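FLAP endonuclease-1 protein (Methanocaldococcus jannaschii, PDB 1A76) cuts the 5' flaps left by displacement synthesis during DNA replication and repair, acting as a magnesium-dependent, structure-specific endonuclease and 5'-3' exonuclease. Local coordinates at residues A[276-288]-A[301-315]. Numbering follows the deposited sequence.
Sequences LSLKLPDKEGIIK and VKKHVDKLYNLIANK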
loop_
_atom_site.group_PDB
_atom_site.type_symbol
_atom_site.label_atom_id
_atom_site.label_comp_id
_atom_site.label_asym_id
_atom_site.label_seq_id
_atom_site.Cartn_x
_atom_site.Cartn_y
_atom_site.Cartn_z
ATOM N N LEU A 276 17.431 0.370 -5.482
ATOM C CA LEU A 276 16.551 -0.173 -6.499
ATOM C C LEU A 276 17.227 -1.354 -7.195
ATOM O O LEU A 276 16.649 -1.983 -8.080
ATOM C CB LEU A 276 16.222 0.921 -7.516
ATOM C CG LEU A 276 15.266 2.028 -7.054
ATOM C CD1 LEU A 276 15.926 2.855 -5.965
ATOM C CD2 LEU A 276 14.889 2.906 -8.239
ATOM N N SER A 277 18.452 -1.655 -6.770
ATOM C CA SER A 277 19.235 -2.738 -7.339
ATOM C C SER A 277 18.611 -4.106 -7.099
ATOM O O SER A 277 18.108 -4.386 -6.014
ATOM C CB SER A 277 20.651 -2.733 -6.748
ATOM O OG SER A 277 21.428 -1.671 -7.272
ATOM N N LEU A 278 18.650 -4.948 -8.129
ATOM C CA LEU A 278 18.137 -6.307 -8.048
ATOM C C LEU A 278 19.326 -7.245 -7.854
ATOM O O LEU A 278 20.431 -6.959 -8.315
ATOM C CB LEU A 278 17.399 -6.682 -9.337
ATOM C CG LEU A 278 16.411 -5.641 -9.874
ATOM C CD1 LEU A 278 15.835 -6.123 -11.181
ATOM C CD2 LEU A 278 15.299 -5.401 -8.853
ATOM N N LYS A 279 19.098 -8.362 -7.179
ATOM C CA LYS A 279 20.145 -9.344 -6.930
ATOM C C LYS A 279 19.678 -10.693 -7.461
ATOM O O LYS A 279 18.479 -10.915 -7.609
ATOM C CB LYS A 279 20.413 -9.463 -5.426
ATOM C CG LYS A 279 20.591 -8.138 -4.716
ATOM C CD LYS A 279 21.065 -8.337 -3.279
ATOM C CE LYS A 279 22.436 -7.702 -3.045
ATOM N NZ LYS A 279 22.369 -6.249 -2.677
ATOM N N LEU A 280 20.610 -11.602 -7.732
ATOM C CA LEU A 280 20.217 -12.909 -8.237
ATOM C C LEU A 280 19.432 -13.667 -7.166
ATOM O O LEU A 280 19.755 -13.593 -5.982
ATOM C CB LEU A 280 21.455 -13.699 -8.666
ATOM C CG LEU A 280 22.097 -13.051 -9.894
ATOM C CD1 LEU A 280 23.470 -13.670 -10.153
ATOM C CD2 LEU A 280 21.185 -13.222 -11.089
ATOM N N PRO A 281 18.383 -14.401 -7.571
ATOM C CA PRO A 281 17.565 -15.161 -6.613
ATOM C C PRO A 281 18.212 -16.432 -6.052
ATOM O O PRO A 281 18.930 -17.144 -6.765
ATOM C CB PRO A 281 16.301 -15.491 -7.401
ATOM C CG PRO A 281 16.737 -15.492 -8.836
ATOM C CD PRO A 281 17.901 -14.548 -8.959
ATOM N N ASP A 282 17.947 -16.701 -4.773
ATOM C CA ASP A 282 18.460 -17.892 -4.110
ATOM C C ASP A 282 17.423 -18.965 -4.436
ATOM O O ASP A 282 16.443 -19.140 -3.707
ATOM C CB ASP A 282 18.554 -17.655 -2.589
ATOM C CG ASP A 282 18.861 -18.927 -1.803
ATOM O OD1 ASP A 282 19.027 -20.009 -2.420
ATOM O OD2 ASP A 282 18.931 -18.844 -0.551
ATOM N N LYS A 283 17.641 -19.652 -5.558
ATOM C CA LYS A 283 16.739 -20.686 -6.040
ATOM C C LYS A 283 16.384 -21.742 -5.000
ATOM O O LYS A 283 15.224 -22.107 -4.866
ATOM C CB LYS A 283 17.327 -21.372 -7.275
ATOM C CG LYS A 283 17.491 -20.457 -8.496
ATOM C CD LYS A 283 17.895 -21.255 -9.732
ATOM C CE LYS A 283 17.656 -20.453 -11.013
ATOM N NZ LYS A 283 18.236 -21.123 -12.220
ATOM N N GLU A 284 17.386 -22.223 -4.273
ATOM C CA GLU A 284 17.201 -23.259 -3.260
ATOM C C GLU A 284 16.343 -22.798 -2.088
ATOM O O GLU A 284 15.455 -23.522 -1.628
ATOM C CB GLU A 284 18.569 -23.720 -2.732
ATOM C CG GLU A 284 19.416 -24.505 -3.737
ATOM C CD GLU A 284 19.961 -23.624 -4.841
ATOM O OE1 GLU A 284 20.416 -22.504 -4.523
ATOM O OE2 GLU A 284 19.926 -24.042 -6.019
ATOM N N GLY A 285 16.634 -21.597 -1.595
ATOM C CA GLY A 285 15.887 -21.049 -0.479
ATOM C C GLY A 285 14.437 -20.802 -0.835
ATOM O O GLY A 285 13.555 -20.983 0.001
ATOM N N ILE A 286 14.185 -20.377 -2.070
ATOM C CA ILE A 286 12.819 -20.128 -2.509
ATOM C C ILE A 286 12.042 -21.440 -2.554
ATOM O O ILE A 286 10.892 -21.510 -2.097
ATOM C CB ILE A 286 12.792 -19.436 -3.908
ATOM C CG1 ILE A 286 13.285 -17.985 -3.764
ATOM C CG2 ILE A 286 11.391 -19.473 -4.476
ATOM C CD1 ILE A 286 13.658 -17.308 -5.059
ATOM N N ILE A 287 12.673 -22.483 -3.086
ATOM C CA ILE A 287 12.037 -23.802 -3.161
ATOM C C ILE A 287 11.680 -24.316 -1.763
ATOM O O ILE A 287 10.572 -24.811 -1.524
ATOM C CB ILE A 287 12.973 -24.835 -3.841
ATOM C CG1 ILE A 287 13.163 -24.452 -5.310
ATOM C CG2 ILE A 287 12.407 -26.249 -3.690
ATOM C CD1 ILE A 287 13.463 -25.614 -6.244
ATOM N N LYS A 288 12.620 -24.193 -0.840
ATOM C CA LYS A 288 12.402 -24.647 0.514
ATOM C C LYS A 288 11.282 -23.878 1.180
ATOM O O LYS A 288 10.411 -24.459 1.820
ATOM C CB LYS A 288 13.679 -24.496 1.334
ATOM C CG LYS A 288 13.544 -24.965 2.766
ATOM C CD LYS A 288 14.652 -24.415 3.654
ATOM C CE LYS A 288 14.453 -24.861 5.100
ATOM N NZ LYS A 288 15.697 -24.688 5.905
ATOM N N VAL A 301 7.097 -23.682 -9.290
ATOM C CA VAL A 301 8.081 -22.839 -8.629
ATOM C C VAL A 301 9.439 -22.965 -9.325
ATOM O O VAL A 301 10.067 -21.957 -9.646
ATOM C CB VAL A 301 8.195 -23.182 -7.114
ATOM C CG1 VAL A 301 9.224 -22.254 -6.434
ATOM C CG2 VAL A 301 6.815 -23.005 -6.442
ATOM N N LYS A 302 9.873 -24.195 -9.589
ATOM C CA LYS A 302 11.155 -24.408 -10.253
ATOM C C LYS A 302 11.234 -23.600 -11.544
ATOM O O LYS A 302 12.193 -22.863 -11.790
ATOM C CB LYS A 302 11.346 -25.895 -10.568
ATOM C CG LYS A 302 12.591 -26.207 -11.399
ATOM C CD LYS A 302 13.852 -25.895 -10.608
ATOM C CE LYS A 302 15.119 -26.052 -11.451
ATOM N NZ LYS A 302 16.165 -25.046 -11.058
ATOM N N LYS A 303 10.205 -23.737 -12.369
ATOM C CA LYS A 303 10.153 -23.035 -13.635
ATOM C C LYS A 303 10.250 -21.524 -13.443
ATOM O O LYS A 303 10.942 -20.834 -14.192
ATOM C CB LYS A 303 8.855 -23.383 -14.365
ATOM C CG LYS A 303 8.739 -22.770 -15.742
ATOM C CD LYS A 303 7.349 -22.978 -16.307
ATOM C CE LYS A 303 7.408 -23.694 -17.639
ATOM N NZ LYS A 303 8.145 -22.879 -18.649
ATOM N N HIS A 304 9.564 -21.009 -12.433
ATOM C CA HIS A 304 9.593 -19.579 -12.208
ATOM C C HIS A 304 10.867 -19.031 -11.602
ATOM O O HIS A 304 11.286 -17.937 -11.971
ATOM C CB HIS A 304 8.377 -19.158 -11.390
ATOM C CG HIS A 304 7.112 -19.182 -12.184
ATOM N ND1 HIS A 304 6.637 -18.080 -12.862
ATOM C CD2 HIS A 304 6.262 -20.195 -12.471
ATOM C CE1 HIS A 304 5.549 -18.414 -13.530
ATOM N NE2 HIS A 304 5.300 -19.691 -13.309
ATOM N N VAL A 305 11.496 -19.772 -10.688
ATOM C CA VAL A 305 12.743 -19.279 -10.090
ATOM C C VAL A 305 13.831 -19.280 -11.162
ATOM O O VAL A 305 14.751 -18.462 -11.125
ATOM C CB VAL A 305 13.202 -20.137 -8.857
ATOM C CG1 VAL A 305 12.110 -20.135 -7.787
ATOM C CG2 VAL A 305 13.525 -21.567 -9.280
ATOM N N ASP A 306 13.726 -20.198 -12.120
ATOM C CA ASP A 306 14.699 -20.263 -13.213
ATOM C C ASP A 306 14.481 -19.051 -14.125
ATOM O O ASP A 306 15.430 -18.427 -14.601
ATOM C CB ASP A 306 14.528 -21.567 -14.004
ATOM C CG ASP A 306 15.132 -22.773 -13.282
ATOM O OD1 ASP A 306 15.921 -22.573 -12.335
ATOM O OD2 ASP A 306 14.814 -23.922 -13.659
ATOM N N LYS A 307 13.220 -18.703 -14.350
ATOM C CA LYS A 307 12.898 -17.553 -15.184
ATOM C C LYS A 307 13.284 -16.268 -14.443
ATOM O O LYS A 307 13.790 -15.326 -15.053
ATOM C CB LYS A 307 11.400 -17.524 -15.506
ATOM C CG LYS A 307 10.864 -18.806 -16.124
ATOM C CD LYS A 307 9.702 -18.516 -17.062
ATOM C CE LYS A 307 8.493 -19.358 -16.702
ATOM N NZ LYS A 307 8.224 -19.279 -15.236
ATOM N N LEU A 308 13.045 -16.225 -13.132
ATOM C CA LEU A 308 13.385 -15.033 -12.346
ATOM C C LEU A 308 14.884 -14.791 -12.384
ATOM O O LEU A 308 15.338 -13.669 -12.563
ATOM C CB LEU A 308 12.920 -15.161 -10.884
ATOM C CG LEU A 308 13.474 -14.087 -9.919
ATOM C CD1 LEU A 308 12.984 -12.691 -10.319
ATOM C CD2 LEU A 308 13.050 -14.410 -8.486
ATOM N N TYR A 309 15.655 -15.855 -12.214
ATOM C CA TYR A 309 17.114 -15.754 -12.239
ATOM C C TYR A 309 17.609 -15.145 -13.561
ATOM O O TYR A 309 18.427 -14.222 -13.574
ATOM C CB TYR A 309 17.717 -17.151 -12.059
ATOM C CG TYR A 309 19.217 -17.175 -11.882
ATOM C CD1 TYR A 309 20.070 -17.238 -12.990
ATOM C CD2 TYR A 309 19.789 -17.141 -10.606
ATOM C CE1 TYR A 309 21.453 -17.267 -12.835
ATOM C CE2 TYR A 309 21.185 -17.169 -10.435
ATOM C CZ TYR A 309 22.005 -17.233 -11.555
ATOM O OH TYR A 309 23.368 -17.266 -11.395
ATOM N N ASN A 310 17.116 -15.673 -14.672
ATOM C CA ASN A 310 17.533 -15.194 -15.987
ATOM C C ASN A 310 17.106 -13.756 -16.256
ATOM O O ASN A 310 17.832 -13.007 -16.895
ATOM C CB ASN A 310 17.000 -16.133 -17.074
ATOM C CG ASN A 310 17.756 -17.454 -17.113
ATOM O OD1 ASN A 310 18.924 -17.522 -16.714
ATOM N ND2 ASN A 310 17.097 -18.507 -17.593
ATOM N N LEU A 311 15.935 -13.366 -15.768
ATOM C CA LEU A 311 15.460 -11.992 -15.954
ATOM C C LEU A 311 16.410 -11.034 -15.248
ATOM O O LEU A 311 16.869 -10.051 -15.824
ATOM C CB LEU A 311 14.043 -11.828 -15.382
ATOM C CG LEU A 311 12.897 -12.428 -16.208
ATOM C CD1 LEU A 311 11.671 -12.599 -15.330
ATOM C CD2 LEU A 311 12.575 -11.526 -17.396
ATOM N N ILE A 312 16.712 -11.320 -13.990
ATOM C CA ILE A 312 17.613 -10.461 -13.242
ATOM C C ILE A 312 19.011 -10.539 -13.841
ATOM O O ILE A 312 19.687 -9.528 -13.981
ATOM C CB ILE A 312 17.609 -10.847 -11.744
ATOM C CG1 ILE A 312 16.210 -10.569 -11.170
ATOM C CG2 ILE A 312 18.687 -10.074 -10.988
ATOM C CD1 ILE A 312 16.003 -10.959 -9.715
ATOM N N ALA A 313 19.439 -11.739 -14.221
ATOM C CA ALA A 313 20.760 -11.913 -14.822
ATOM C C ALA A 313 20.860 -11.046 -16.074
ATOM O O ALA A 313 21.849 -10.342 -16.284
ATOM C CB ALA A 313 20.986 -13.376 -15.186
ATOM N N ASN A 314 19.823 -11.104 -16.902
ATOM C CA ASN A 314 19.784 -10.333 -18.134
ATOM C C ASN A 314 19.533 -8.855 -17.867
ATOM O O ASN A 314 20.137 -7.994 -18.505
ATOM C CB ASN A 314 18.715 -10.903 -19.067
ATOM C CG ASN A 314 19.170 -12.187 -19.753
ATOM O OD1 ASN A 314 18.560 -12.638 -20.722
ATOM N ND2 ASN A 314 20.253 -12.776 -19.251
ATOM N N LYS A 315 18.639 -8.557 -16.928
ATOM C CA LYS A 315 18.348 -7.174 -16.576
ATOM C C LYS A 315 19.675 -6.582 -16.132
ATOM O O LYS A 315 20.117 -5.556 -16.640
ATOM C CB LYS A 315 17.341 -7.109 -15.421
ATOM C CG LYS A 315 16.217 -6.103 -15.621
ATOM C CD LYS A 315 15.026 -6.412 -14.724
ATOM C CE LYS A 315 13.714 -6.419 -15.508
ATOM N NZ LYS A 315 13.354 -7.779 -16.019
HETATM O O HOH W 1 17.842 -19.720 -14.483
#
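Two lysines from different helices share one carboxylate oxygen: K283 NZ reaches D306 OD1 at 2.7 Å, and K302 NZ, within the same helix as D306, at 2.8 Å. The donors come by different routes, K283 from above the carboxylate plane, 38° out of it, and K302 along the syn lone pair. K283 NZ and K302 NZ lie 4.6 Å apart, bridged by this one oxygen, whose negative charge probably suits both. K283 gets there with a chain extended beyond CG, sitting as a knob among K302, V305, D306 and Y309; a water carries its NZ on to D306 O.

Beside this network, P281 lays its ring against the helix backbone, CG 3.4 Å from Y309 CA, while its CB meets L308 CD2. The Y309 ring, with CG anti to the backbone N, receives L280 CD2 over one face in a CH-pi contact, 4.1 Å from the centroid and 13° off the normal. Further along, I312 CG2 meets L278 CB, and I312 CD1 lies against K279 O. On the buried side, I286 CG2 presses tightly on V305 CG1 at 3.5 Å, and M142 of helix 129-142 touches both I286 and L308.

D282 N-caps helix 283-292 through OD1 and G285 N. The axes of segments 283-288 and 301-315, 10.1 Å apart at 148°, define a near-antiparallel helical hairpin, the extended loop 276-282 that leads into it laid along the C-terminal helix, at the edge of the nuclease fold away from the metal site.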